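Long-range contact in smoothened (Xenopus laevis, PDB 5KZZ), which probably acts as a G protein-coupled receptor of the Frizzled/Smoothened family that binds Patched and is switched on by cholesterol in Hedgehog signalling: residues 63-75 with 86-100. Residues are numbered along the deposited sequence; the frame is centred on the assembly and turned at random. Where two conformers were deposited one is given.
Sequences RCWDAIRPLLCAV and ELPSQGLCQTTRVPC. With ZN (zinc ion), chain F; ACT (acetate ion), chain I.
Leu71 pushes its side chain between Pro88, Leu92 and Thr96, at the middle of a nearly antiparallel helix pair in the extracellular cysteine-rich (Frizzled) domain of Smoothened. The axes of 63-75 and 90-97 pass 9.0 Å apart, at 158° between their directions. With CG anti to the backbone N (chi1 -177°), Leu71 reaches across, at about a right angle to Pro88, and divides its two methyls: CD1 lies 3.8 Å from Pro88 CB and also meets Leu92 CD2, while CD2 turns to Thr96. Leu92 answers from the other helix, laying CD2 over Leu71 CA at 3.8 Å.

Thr96, in the conformer given, one of two, is split by polarity. Its methyl CG2 crosses Ile68 at about a right angle, 3.8 Å from Ile68 CG1; its hydroxyl turns back to its own helix and donates to Leu92 O, which also accepts from Thr96 N and Thr95 OG1. Phe112 of helix 110-114 packs against Leu71 and Thr96 as well. Toward the C-terminal end of 63-75, Ala74 and Val75 rest on the Pro88 ring, and one water donates to both Ala74 O and Glu86 O.

At the other end Pro99 CG sits 3.6 Å from Ala67 CB, next to the covalent link, one of the disulfides that define this domain: Cys64 SG joins Cys100 SG at 2.1 Å, with a chi3 of 104°.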
ATOM      1  N   ARG A  63     -12.875  -4.599 -11.248  1.00 15.85           N
ATOM      2  CA  ARG A  63     -12.668  -5.710 -10.327  1.00 15.07           C
ATOM      3  C   ARG A  63     -11.256  -5.677  -9.765  1.00 14.42           C
ATOM      4  O   ARG A  63     -11.055  -5.799  -8.555  1.00 15.16           O
ATOM      5  CB  ARG A  63     -12.965  -7.045 -11.008  1.00 17.01           C
ATOM      6  CG  ARG A  63     -14.458  -7.223 -11.230  1.00 21.75           C
ATOM      7  CD  ARG A  63     -14.794  -8.581 -11.839  1.00 24.39           C
ATOM      8  NE  ARG A  63     -14.275  -8.706 -13.191  1.00 30.80           N
ATOM      9  CZ  ARG A  63     -14.193  -9.848 -13.867  1.00 38.09           C
ATOM     10  NH1 ARG A  63     -14.611 -10.987 -13.328  1.00 40.66           N
ATOM     11  NH2 ARG A  63     -13.701  -9.846 -15.099  1.00 41.72           N
ATOM     12  N   CYS A  64     -10.275  -5.447 -10.630  1.00 14.16           N
ATOM     13  CA  CYS A  64      -8.923  -5.281 -10.136  1.00 12.78           C
ATOM     14  C   CYS A  64      -8.829  -4.052  -9.220  1.00 12.61           C
ATOM     15  O   CYS A  64      -8.206  -4.111  -8.156  1.00 13.20           O
ATOM     16  CB  CYS A  64      -7.943  -5.159 -11.297  1.00 15.20           C
ATOM     17  SG  CYS A  64      -6.262  -4.657 -10.779  1.00 16.55           S
ATOM     18  N   TRP A  65      -9.472  -2.952  -9.607  1.00 12.15           N
ATOM     19  CA  TRP A  65      -9.396  -1.732  -8.808  1.00 13.02           C
ATOM     20  C   TRP A  65      -9.894  -1.939  -7.375  1.00 11.69           C
ATOM     21  O   TRP A  65      -9.243  -1.522  -6.419  1.00 11.62           O
ATOM     22  CB  TRP A  65     -10.172  -0.602  -9.492  1.00 14.56           C
ATOM     23  CG  TRP A  65     -10.026   0.715  -8.788  1.00 15.10           C
ATOM     24  CD1 TRP A  65     -11.017   1.439  -8.202  1.00 16.90           C
ATOM     25  CD2 TRP A  65      -8.800   1.438  -8.543  1.00 15.00           C
ATOM     26  NE1 TRP A  65     -10.490   2.573  -7.624  1.00 17.63           N
ATOM     27  CE2 TRP A  65      -9.137   2.595  -7.823  1.00 16.85           C
ATOM     28  CE3 TRP A  65      -7.451   1.218  -8.864  1.00 15.84           C
ATOM     29  CZ2 TRP A  65      -8.187   3.542  -7.441  1.00 16.84           C
ATOM     30  CZ3 TRP A  65      -6.508   2.161  -8.478  1.00 15.82           C
ATOM     31  CH2 TRP A  65      -6.884   3.298  -7.766  1.00 15.64           C
ATOM     32  N   ASP A  66     -11.030  -2.610  -7.218  1.00 12.02           N
ATOM     33  CA  ASP A  66     -11.562  -2.824  -5.883  1.00 13.26           C
ATOM     34  C   ASP A  66     -10.600  -3.641  -5.025  1.00 12.25           C
ATOM     35  O   ASP A  66     -10.427  -3.362  -3.826  1.00 12.76           O
ATOM     36  CB  ASP A  66     -12.924  -3.525  -5.939  1.00 14.06           C
ATOM     37  CG  ASP A  66     -13.618  -3.504  -4.601  1.00 13.81           C
ATOM     38  OD1 ASP A  66     -14.075  -2.416  -4.217  1.00 16.07           O
ATOM     39  OD2 ASP A  66     -13.661  -4.531  -3.896  1.00 16.21           O
ATOM     40  N   ALA A  67      -9.981  -4.655  -5.628  1.00 12.06           N
ATOM     41  CA  ALA A  67      -9.023  -5.483  -4.903  1.00 13.03           C
ATOM     42  C   ALA A  67      -7.739  -4.736  -4.558  1.00 12.02           C
ATOM     43  O   ALA A  67      -7.178  -4.894  -3.474  1.00 13.19           O
ATOM     44  CB  ALA A  67      -8.690  -6.705  -5.718  1.00 14.14           C
ATOM     45  N   ILE A  68      -7.248  -3.935  -5.497  1.00 11.13           N
ATOM     46  CA  ILE A  68      -5.917  -3.341  -5.339  1.00 11.79           C
ATOM     47  C   ILE A  68      -5.913  -2.102  -4.452  1.00 11.02           C
ATOM     48  O   ILE A  68      -4.872  -1.778  -3.864  1.00 10.95           O
ATOM     49  CB  ILE A  68      -5.294  -3.026  -6.739  1.00 13.38           C
ATOM     50  CG1 ILE A  68      -3.763  -3.053  -6.665  1.00 14.83           C
ATOM     51  CG2 ILE A  68      -5.758  -1.700  -7.278  1.00 14.74           C
ATOM     52  CD1 ILE A  68      -3.079  -2.755  -7.985  1.00 16.78           C
ATOM     53  N   ARG A  69      -7.053  -1.424  -4.327  1.00  9.98           N
ATOM     54  CA  ARG A  69      -7.088  -0.212  -3.505  1.00 10.97           C
ATOM     55  C   ARG A  69      -6.471  -0.394  -2.098  1.00  9.22           C
ATOM     56  O   ARG A  69      -5.620   0.397  -1.712  1.00 10.19           O
ATOM     57  CB  ARG A  69      -8.525   0.338  -3.382  1.00 13.59           C
ATOM     58  CG  ARG A  69      -9.063   1.048  -4.601  1.00 17.67           C
ATOM     59  CD  ARG A  69     -10.584   1.231  -4.512  1.00 20.24           C
ATOM     60  NE  ARG A  69     -10.961   2.020  -3.346  1.00 22.84           N
ATOM     61  CZ  ARG A  69     -12.199   2.140  -2.891  1.00 26.24           C
ATOM     62  NH1 ARG A  69     -13.190   1.494  -3.488  1.00 28.39           N
ATOM     63  NH2 ARG A  69     -12.441   2.900  -1.831  1.00 29.24           N
ATOM     64  N   PRO A  70      -6.881  -1.422  -1.325  1.00  9.81           N
ATOM     65  CA  PRO A  70      -6.293  -1.517   0.013  0.78 10.73           C
ATOM     66  C   PRO A  70      -4.799  -1.852  -0.039  1.00  9.64           C
ATOM     67  O   PRO A  70      -4.088  -1.475   0.871  1.00 10.80           O
ATOM     68  CB  PRO A  70      -7.104  -2.647   0.676  0.78 12.44           C
ATOM     69  CG  PRO A  70      -7.685  -3.426  -0.470  0.78 10.51           C
ATOM     70  CD  PRO A  70      -8.011  -2.355  -1.474  0.78 10.62           C
ATOM     71  N   LEU A  71      -4.346  -2.536  -1.087  1.00  9.87           N
ATOM     72  CA  LEU A  71      -2.921  -2.823  -1.222  1.00 10.95           C
ATOM     73  C   LEU A  71      -2.155  -1.531  -1.501  1.00 10.74           C
ATOM     74  O   LEU A  71      -1.142  -1.266  -0.849  1.00 10.21           O
ATOM     75  CB  LEU A  71      -2.689  -3.876  -2.325  1.00 12.02           C
ATOM     76  CG  LEU A  71      -1.236  -4.331  -2.526  1.00 17.37           C
ATOM     77  CD1 LEU A  71      -0.678  -4.779  -1.216  1.00 22.29           C
ATOM     78  CD2 LEU A  71      -1.188  -5.452  -3.571  1.00 21.59           C
ATOM     79  N   LEU A  72      -2.643  -0.722  -2.444  1.00  9.69           N
ATOM     80  CA  LEU A  72      -1.982   0.540  -2.731  1.00  9.90           C
ATOM     81  C   LEU A  72      -1.959   1.427  -1.503  1.00  9.34           C
ATOM     82  O   LEU A  72      -0.948   2.071  -1.227  1.00  9.75           O
ATOM     83  CB  LEU A  72      -2.666   1.252  -3.895  1.00 10.49           C
ATOM     84  CG  LEU A  72      -2.546   0.584  -5.268  1.00 10.19           C
ATOM     85  CD1 LEU A  72      -3.360   1.337  -6.307  1.00 11.49           C
ATOM     86  CD2 LEU A  72      -1.082   0.467  -5.698  1.00 12.59           C
ATOM     87  N   CYS A  73      -3.057   1.470  -0.757  1.00  9.10           N
ATOM     88  CA  CYS A  73      -3.061   2.292   0.434  1.00  9.71           C
ATOM     89  C   CYS A  73      -2.097   1.782   1.514  1.00  9.72           C
ATOM     90  O   CYS A  73      -1.459   2.574   2.202  1.00 10.04           O
ATOM     91  CB  CYS A  73      -4.485   2.406   0.949  1.00 12.53           C
ATOM     92  SG  CYS A  73      -5.535   3.396  -0.193  1.00 14.36           S
ATOM     93  N   ALA A  74      -1.976   0.460   1.636  1.00  9.21           N
ATOM     94  CA  ALA A  74      -1.056  -0.138   2.596  1.00  9.69           C
ATOM     95  C   ALA A  74       0.412   0.106   2.240  1.00 10.23           C
ATOM     96  O   ALA A  74       1.266   0.067   3.110  1.00 13.27           O
ATOM     97  CB  ALA A  74      -1.339  -1.637   2.724  1.00 11.19           C
ATOM     98  N   VAL A  75       0.711   0.323   0.960  1.00  9.01           N
ATOM     99  CA  VAL A  75       2.062   0.618   0.511  1.00  9.65           C
ATOM    100  C   VAL A  75       2.362   2.117   0.561  1.00 10.03           C
ATOM    101  O   VAL A  75       3.416   2.532   1.050  1.00 11.25           O
ATOM    102  CB  VAL A  75       2.254   0.089  -0.934  1.00 10.32           C
ATOM    103  CG1 VAL A  75       3.529   0.632  -1.597  1.00 13.77           C
ATOM    104  CG2 VAL A  75       2.241  -1.438  -0.938  1.00 12.49           C
ATOM    105  N   GLU A  86       3.566  -0.539   9.594  1.00 27.93           N
ATOM    106  CA  GLU A  86       3.111  -1.891   9.291  1.00 35.20           C
ATOM    107  C   GLU A  86       3.267  -2.161   7.788  1.00 26.69           C
ATOM    108  O   GLU A  86       2.977  -1.282   6.984  1.00 22.74           O
ATOM    109  CB  GLU A  86       1.648  -2.054   9.736  1.00 56.65           C
ATOM    110  CG  GLU A  86       1.033  -3.438   9.544  1.00 81.27           C
ATOM    111  CD  GLU A  86       2.006  -4.586   9.768  1.00109.05           C
ATOM    112  OE1 GLU A  86       2.693  -4.612  10.814  1.00130.49           O
ATOM    113  OE2 GLU A  86       2.092  -5.462   8.882  1.00114.57           O
ATOM    114  N   LEU A  87       3.745  -3.353   7.418  1.00 24.57           N
ATOM    115  CA  LEU A  87       3.904  -3.742   6.006  1.00 22.99           C
ATOM    116  C   LEU A  87       2.626  -4.370   5.437  1.00 21.33           C
ATOM    117  O   LEU A  87       1.845  -4.942   6.202  1.00 24.12           O
ATOM    118  CB  LEU A  87       5.068  -4.729   5.853  1.00 25.33           C
ATOM    119  CG  LEU A  87       6.433  -4.109   5.568  1.00 27.05           C
ATOM    120  CD1 LEU A  87       6.863  -3.225   6.720  1.00 27.22           C
ATOM    121  CD2 LEU A  87       7.445  -5.200   5.326  1.00 27.79           C
ATOM    122  N   PRO A  88       2.408  -4.272   4.102  1.00 19.67           N
ATOM    123  CA  PRO A  88       1.284  -4.976   3.468  1.00 18.21           C
ATOM    124  C   PRO A  88       1.475  -6.477   3.616  1.00 17.17           C
ATOM    125  O   PRO A  88       2.606  -6.958   3.550  1.00 18.46           O
ATOM    126  CB  PRO A  88       1.367  -4.553   1.994  1.00 18.27           C
ATOM    127  CG  PRO A  88       2.809  -4.170   1.794  1.00 19.38           C
ATOM    128  CD  PRO A  88       3.231  -3.556   3.109  1.00 19.56           C
ATOM    129  N   SER A  89       0.398  -7.213   3.826  1.00 17.63           N
ATOM    130  CA  SER A  89       0.528  -8.625   4.157  1.00 16.98           C
ATOM    131  C   SER A  89       0.633  -9.542   2.939  1.00 15.27           C
ATOM    132  O   SER A  89       0.171  -9.216   1.842  1.00 15.17           O
ATOM    133  CB  SER A  89      -0.653  -9.063   5.016  1.00 19.18           C
ATOM    134  OG  SER A  89      -1.848  -9.033   4.262  1.00 19.15           O
ATOM    135  N   GLN A  90       1.228 -10.720   3.158  1.00 13.35           N
ATOM    136  CA  GLN A  90       1.256 -11.750   2.141  1.00 13.78           C
ATOM    137  C   GLN A  90      -0.177 -12.079   1.670  1.00 14.48           C
ATOM    138  O   GLN A  90      -0.427 -12.220   0.469  1.00 16.47           O
ATOM    139  CB  GLN A  90       1.974 -12.987   2.693  1.00 14.49           C
ATOM    140  CG  GLN A  90       2.015 -14.160   1.758  1.00 15.45           C
ATOM    141  CD  GLN A  90       2.903 -13.974   0.549  1.00 16.33           C
ATOM    142  OE1 GLN A  90       2.759 -14.715  -0.421  1.00 18.93           O
ATOM    143  NE2 GLN A  90       3.817 -12.989   0.587  1.00 15.53           N
ATOM    144  N   GLY A  91      -1.119 -12.179   2.609  1.00 15.57           N
ATOM    145  CA  GLY A  91      -2.482 -12.532   2.269  1.00 16.37           C
ATOM    146  C   GLY A  91      -3.128 -11.501   1.373  1.00 16.70           C
ATOM    147  O   GLY A  91      -3.761 -11.842   0.373  1.00 17.03           O
ATOM    148  N   LEU A  92      -2.957 -10.236   1.713  1.00 16.51           N
ATOM    149  CA  LEU A  92      -3.481  -9.173   0.866  1.00 17.62           C
ATOM    150  C   LEU A  92      -2.881  -9.215  -0.543  1.00 16.97           C
ATOM    151  O   LEU A  92      -3.590  -9.084  -1.529  1.00 18.88           O
ATOM    152  CB  LEU A  92      -3.224  -7.824   1.516  1.00 17.95           C
ATOM    153  CG  LEU A  92      -3.676  -6.602   0.727  1.00 20.86           C
ATOM    154  CD1 LEU A  92      -5.159  -6.686   0.430  1.00 20.61           C
ATOM    155  CD2 LEU A  92      -3.372  -5.366   1.563  1.00 21.01           C
ATOM    156  N   CYS A  93      -1.570  -9.418  -0.655  1.00 16.46           N
ATOM    157  CA  CYS A  93      -0.960  -9.565  -1.978  1.00 17.43           C
ATOM    158  C   CYS A  93      -1.532 -10.749  -2.768  1.00 18.50           C
ATOM    159  O   CYS A  93      -1.866 -10.613  -3.946  1.00 17.92           O
ATOM    160  CB  CYS A  93       0.556  -9.717  -1.865  1.00 18.42           C
ATOM    161  SG  CYS A  93       1.392  -9.873  -3.489  1.00 24.01           S
ATOM    162  N   GLN A  94      -1.682 -11.907  -2.123  1.00 18.88           N
ATOM    163  CA  GLN A  94      -2.097 -13.091  -2.882  1.00 21.65           C
ATOM    164  C   GLN A  94      -3.528 -12.955  -3.385  1.00 22.20           C
ATOM    165  O   GLN A  94      -3.871 -13.446  -4.456  1.00 25.37           O
ATOM    166  CB  GLN A  94      -1.948 -14.374  -2.058  1.00 22.75           C
ATOM    167  CG  GLN A  94      -0.494 -14.878  -2.005  1.00 22.59           C
ATOM    168  CD  GLN A  94      -0.363 -16.328  -1.537  1.00 26.11           C
ATOM    169  OE1 GLN A  94      -1.241 -17.168  -1.783  1.00 28.91           O
ATOM    170  NE2 GLN A  94       0.742 -16.628  -0.867  1.00 26.54           N
ATOM    171  N   THR A  95      -4.365 -12.278  -2.620  1.00 22.18           N
ATOM    172  CA  THR A  95      -5.737 -12.107  -3.063  1.00 24.59           C
ATOM    173  C   THR A  95      -5.814 -11.157  -4.240  1.00 21.03           C
ATOM    174  O   THR A  95      -6.623 -11.356  -5.147  1.00 22.98           O
ATOM    175  CB  THR A  95      -6.634 -11.570  -1.955  1.00 31.18           C
ATOM    176  OG1 THR A  95      -6.281 -10.213  -1.662  1.00 36.13           O
ATOM    177  CG2 THR A  95      -6.485 -12.401  -0.723  1.00 30.43           C
ATOM    178  N   THR A  96      -4.979 -10.125  -4.225  1.00 16.06           N
ATOM    179  CA  THR A  96      -5.029  -9.085  -5.238  0.64 17.76           C
ATOM    180  C   THR A  96      -4.498  -9.589  -6.579  1.00 18.00           C
ATOM    181  O   THR A  96      -4.917  -9.128  -7.635  1.00 17.98           O
ATOM    182  CB  THR A  96      -4.237  -7.850  -4.765  0.64 21.79           C
ATOM    183  OG1 THR A  96      -4.695  -7.487  -3.455  0.64 24.53           O
ATOM    184  CG2 THR A  96      -4.437  -6.682  -5.704  0.64 20.68           C
ATOM    185  N   ARG A  97      -3.582 -10.547  -6.512  1.00 17.79           N
ATOM    186  CA  ARG A  97      -2.939 -11.113  -7.693  1.00 21.41           C
ATOM    187  C   ARG A  97      -3.922 -11.684  -8.689  1.00 21.28           C
ATOM    188  O   ARG A  97      -3.670 -11.652  -9.881  1.00 21.23           O
ATOM    189  CB  ARG A  97      -1.962 -12.228  -7.300  1.00 27.00           C
ATOM    190  CG  ARG A  97      -0.534 -11.789  -7.120  1.00 33.30           C
ATOM    191  CD  ARG A  97       0.419 -12.950  -7.358  1.00 37.34           C
ATOM    192  NE  ARG A  97       0.039 -14.158  -6.625  1.00 39.11           N
ATOM    193  CZ  ARG A  97       0.910 -15.050  -6.156  1.00 40.41           C
ATOM    194  NH1 ARG A  97       2.210 -14.855  -6.325  1.00 40.66           N
ATOM    195  NH2 ARG A  97       0.485 -16.125  -5.503  1.00 40.20           N
ATOM    196  N   VAL A  98      -5.024 -12.243  -8.212  1.00 20.23           N
ATOM    197  CA  VAL A  98      -5.903 -12.928  -9.142  1.00 20.03           C
ATOM    198  C   VAL A  98      -6.718 -11.908  -9.941  1.00 17.97           C
ATOM    199  O   VAL A  98      -6.615 -11.879 -11.163  1.00 16.82           O
ATOM    200  CB  VAL A  98      -6.808 -13.948  -8.433  1.00 21.86           C
ATOM    201  CG1 VAL A  98      -7.675 -14.651  -9.451  1.00 22.53           C
ATOM    202  CG2 VAL A  98      -5.961 -14.941  -7.645  1.00 24.67           C
ATOM    203  N   PRO A  99      -7.482 -11.023  -9.277  1.00 15.51           N
ATOM    204  CA  PRO A  99      -8.211 -10.083 -10.136  1.00 16.42           C
ATOM    205  C   PRO A  99      -7.329  -9.112 -10.908  1.00 15.08           C
ATOM    206  O   PRO A  99      -7.778  -8.560 -11.913  1.00 17.28           O
ATOM    207  CB  PRO A  99      -9.105  -9.322  -9.151  1.00 18.76           C
ATOM    208  CG  PRO A  99      -8.583  -9.608  -7.847  1.00 20.81           C
ATOM    209  CD  PRO A  99      -7.929 -10.929  -7.881  1.00 18.15           C
ATOM    210  N   CYS A 100      -6.087  -8.928 -10.475  1.00 14.90           N
ATOM    211  CA  CYS A 100      -5.191  -8.010 -11.156  1.00 16.31           C
ATOM    212  C   CYS A 100      -4.142  -8.785 -11.917  1.00 19.72           C
ATOM    213  O   CYS A 100      -3.111  -8.238 -12.250  1.00 21.76           O
ATOM    214  CB  CYS A 100      -4.531  -7.062 -10.163  1.00 16.02           C
ATOM    215  SG  CYS A 100      -5.688  -5.989  -9.301  1.00 16.21           S
TER
HETATM  216 ZN    ZN F 205     -15.013  -2.455  -2.476  0.79 20.30          ZN
HETATM  217  C   ACT I 208     -11.603  -5.883 -14.284  1.00 29.93           C
HETATM  218  O   ACT I 208     -10.664  -6.025 -13.468  1.00 27.14           O
HETATM  219  OXT ACT I 208     -12.673  -5.348 -13.918  1.00 30.30           O
HETATM  220  CH3 ACT I 208     -11.445  -6.355 -15.706  1.00 30.02           C
HETATM  221  O   HOH W   1       0.784  -1.166   5.564  1.00 15.09           O